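Local coordinates for guanine deaminase (Escherichia coli, PDB 6OHB), which catalyses the zinc-dependent hydrolytic deamination of guanine to xanthine and ammonia, a step of purine degradation, at residues Ser293-Cys298 with Lys318-Gly323. Sequence-based numbering, arbitrary orientation.
Sequences SSIAFC and KKVKVG
Gly323 O takes the N-H of Phe297 at 2.7 Å, and two further backbone bonds complete the ladder: Gly323 N gives its hydrogen to Ile295 O over 2.9 Å, nearly straight at 169°, and Ile295 N reaches Lys321 O. Strands 294-297 and 321-324 run parallel as neighbouring staves of the amidohydrolase TIM barrel. Ile295 O also has a weaker CA-H...O contact from Val322 (CA to O 3.4 Å).

The branched aliphatic residues sit where the barrel meets its outer helices. CD1 of Ile295 lies 3.9 Å from CG2 of Val320, the two side chains crossing at about a right angle, while CG2 of Val322 approaches CB of Ile295. A chi1 of 171° swings CG1 of Val322 away from its own N and against CB of Phe297, 3.7 Å off; the ring leads away to Phe310. Trp285 of helix 282-290 and Ala315 of helix 312-317 cover this greasy layer.

The methyl of Ala296 points to the inner face, where it packs on His82, a zinc ligand, and Gly323 beside it adds no side chain. At the other end of the strand pair, Lys321 bends at chi3 (-78°) and brings NZ to 3.6 Å from Ser294 OG, which is hydrogen-bonded to Ser370 O. Backbone bonds therefore set the register, apolar branches pack the outer face against helices, and the alanine methyl lies about 8 Å from the zinc ion.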
ATOM      1  N   SER A 293      -8.656  17.891  22.908  1.00 51.61           N
ATOM      2  CA  SER A 293      -8.261  18.133  21.529  1.00 50.08           C
ATOM      3  C   SER A 293      -8.171  16.815  20.763  1.00 44.88           C
ATOM      4  O   SER A 293      -8.146  15.728  21.345  1.00 52.24           O
ATOM      5  CB  SER A 293      -6.929  18.873  21.479  1.00 54.07           C
ATOM      6  OG  SER A 293      -6.829  19.803  22.543  1.00 51.19           O
ATOM      7  N   SER A 294      -8.114  16.916  19.436  1.00 39.98           N
ATOM      8  CA  SER A 294      -8.117  15.742  18.576  1.00 42.18           C
ATOM      9  C   SER A 294      -6.816  15.635  17.787  1.00 46.77           C
ATOM     10  O   SER A 294      -6.122  16.626  17.542  1.00 39.30           O
ATOM     11  CB  SER A 294      -9.308  15.782  17.606  1.00 40.66           C
ATOM     12  OG  SER A 294     -10.540  15.603  18.301  1.00 47.18           O
ATOM     13  N   ILE A 295      -6.515  14.407  17.366  1.00 50.34           N
ATOM     14  CA  ILE A 295      -5.318  14.078  16.599  1.00 46.78           C
ATOM     15  C   ILE A 295      -5.749  13.488  15.263  1.00 46.68           C
ATOM     16  O   ILE A 295      -6.657  12.649  15.211  1.00 48.43           O
ATOM     17  CB  ILE A 295      -4.415  13.079  17.356  1.00 50.55           C
ATOM     18  CG1 ILE A 295      -3.930  13.670  18.681  1.00 43.41           C
ATOM     19  CG2 ILE A 295      -3.241  12.644  16.482  1.00 43.44           C
ATOM     20  CD1 ILE A 295      -3.059  12.730  19.477  1.00 42.24           C
ATOM     21  N   ALA A 296      -5.091  13.918  14.184  1.00 45.00           N
ATOM     22  CA  ALA A 296      -5.273  13.324  12.861  1.00 43.74           C
ATOM     23  C   ALA A 296      -4.097  12.396  12.571  1.00 44.23           C
ATOM     24  O   ALA A 296      -2.990  12.858  12.279  1.00 43.56           O
ATOM     25  CB  ALA A 296      -5.394  14.402  11.785  1.00 39.30           C
ATOM     26  N   PHE A 297      -4.359  11.091  12.626  1.00 40.89           N
ATOM     27  CA  PHE A 297      -3.378  10.044  12.358  1.00 39.62           C
ATOM     28  C   PHE A 297      -3.256   9.856  10.848  1.00 44.84           C
ATOM     29  O   PHE A 297      -4.241   9.520  10.181  1.00 42.04           O
ATOM     30  CB  PHE A 297      -3.829   8.765  13.073  1.00 37.67           C
ATOM     31  CG  PHE A 297      -2.900   7.579  12.933  1.00 41.91           C
ATOM     32  CD1 PHE A 297      -1.595   7.715  12.488  1.00 38.40           C
ATOM     33  CD2 PHE A 297      -3.359   6.310  13.266  1.00 38.40           C
ATOM     34  CE1 PHE A 297      -0.769   6.604  12.369  1.00 42.80           C
ATOM     35  CE2 PHE A 297      -2.545   5.204  13.150  1.00 44.71           C
ATOM     36  CZ  PHE A 297      -1.249   5.346  12.700  1.00 42.87           C
ATOM     37  N   CYS A 298      -2.050  10.067  10.307  1.00 37.83           N
ATOM     38  CA  CYS A 298      -1.788   9.937   8.870  1.00 37.29           C
ATOM     39  C   CYS A 298      -0.600   9.011   8.647  1.00 44.24           C
ATOM     40  O   CYS A 298       0.541   9.481   8.487  1.00 44.67           O
ATOM     41  CB  CYS A 298      -1.489  11.298   8.230  1.00 42.21           C
ATOM     42  SG  CYS A 298      -2.433  12.718   8.811  1.00 45.75           S
ATOM     43  N   LYS A 318      -4.290   7.679  27.072  1.00 51.87           N
ATOM     44  CA  LYS A 318      -4.508   9.067  27.464  1.00 49.94           C
ATOM     45  C   LYS A 318      -5.904   9.571  27.104  1.00 53.39           C
ATOM     46  O   LYS A 318      -6.199  10.744  27.355  1.00 48.99           O
ATOM     47  CB  LYS A 318      -3.448   9.976  26.827  1.00 55.59           C
ATOM     48  CG  LYS A 318      -1.998   9.583  27.126  1.00 56.85           C
ATOM     49  CD  LYS A 318      -1.628   9.793  28.585  1.00 60.72           C
ATOM     50  N   LYS A 319      -6.749   8.728  26.501  1.00 52.76           N
ATOM     51  CA  LYS A 319      -8.132   9.076  26.161  1.00 49.93           C
ATOM     52  C   LYS A 319      -8.217  10.323  25.278  1.00 51.01           C
ATOM     53  O   LYS A 319      -9.062  11.192  25.495  1.00 49.29           O
ATOM     54  CB  LYS A 319      -8.985   9.256  27.421  1.00 48.03           C
ATOM     55  CG  LYS A 319      -8.943   8.086  28.402  1.00 54.85           C
ATOM     56  CD  LYS A 319     -10.302   7.860  29.057  1.00 67.73           C
ATOM     57  CE  LYS A 319     -10.356   6.531  29.803  1.00 76.70           C
ATOM     58  NZ  LYS A 319     -10.383   5.359  28.878  1.00 73.77           N
ATOM     59  N   VAL A 320      -7.350  10.413  24.266  1.00 49.37           N
ATOM     60  CA  VAL A 320      -7.386  11.501  23.286  1.00 46.71           C
ATOM     61  C   VAL A 320      -8.035  10.983  22.003  1.00 43.90           C
ATOM     62  O   VAL A 320      -7.751   9.866  21.559  1.00 48.18           O
ATOM     63  CB  VAL A 320      -5.984  12.089  23.025  1.00 48.90           C
ATOM     64  CG1 VAL A 320      -5.007  11.001  22.702  1.00 53.92           C
ATOM     65  CG2 VAL A 320      -6.032  13.131  21.910  1.00 49.26           C
ATOM     66  N   LYS A 321      -8.951  11.772  21.445  1.00 41.00           N
ATOM     67  CA  LYS A 321      -9.672  11.407  20.225  1.00 48.42           C
ATOM     68  C   LYS A 321      -8.756  11.386  18.999  1.00 48.09           C
ATOM     69  O   LYS A 321      -7.998  12.330  18.756  1.00 39.79           O
ATOM     70  CB  LYS A 321     -10.825  12.390  19.999  1.00 43.16           C
ATOM     71  CG  LYS A 321     -11.882  12.360  21.101  1.00 40.03           C
ATOM     72  CD  LYS A 321     -12.940  13.425  20.868  1.00 34.77           C
ATOM     73  CE  LYS A 321     -12.430  14.790  21.285  1.00 39.36           C
ATOM     74  NZ  LYS A 321     -13.221  15.888  20.671  1.00 54.76           N
ATOM     75  N   VAL A 322      -8.829  10.305  18.222  1.00 44.45           N
ATOM     76  CA  VAL A 322      -7.985  10.124  17.045  1.00 47.15           C
ATOM     77  C   VAL A 322      -8.862   9.820  15.839  1.00 43.51           C
ATOM     78  O   VAL A 322      -9.759   8.974  15.915  1.00 46.19           O
ATOM     79  CB  VAL A 322      -6.946   9.001  17.246  1.00 41.19           C
ATOM     80  CG1 VAL A 322      -6.232   8.680  15.935  1.00 41.79           C
ATOM     81  CG2 VAL A 322      -5.942   9.397  18.312  1.00 37.30           C
ATOM     82  N   GLY A 323      -8.589  10.505  14.724  1.00 44.41           N
ATOM     83  CA  GLY A 323      -9.165  10.175  13.439  1.00 40.78           C
ATOM     84  C   GLY A 323      -8.063   9.928  12.416  1.00 45.80           C
ATOM     85  O   GLY A 323      -6.878  10.181  12.668  1.00 40.71           O
TER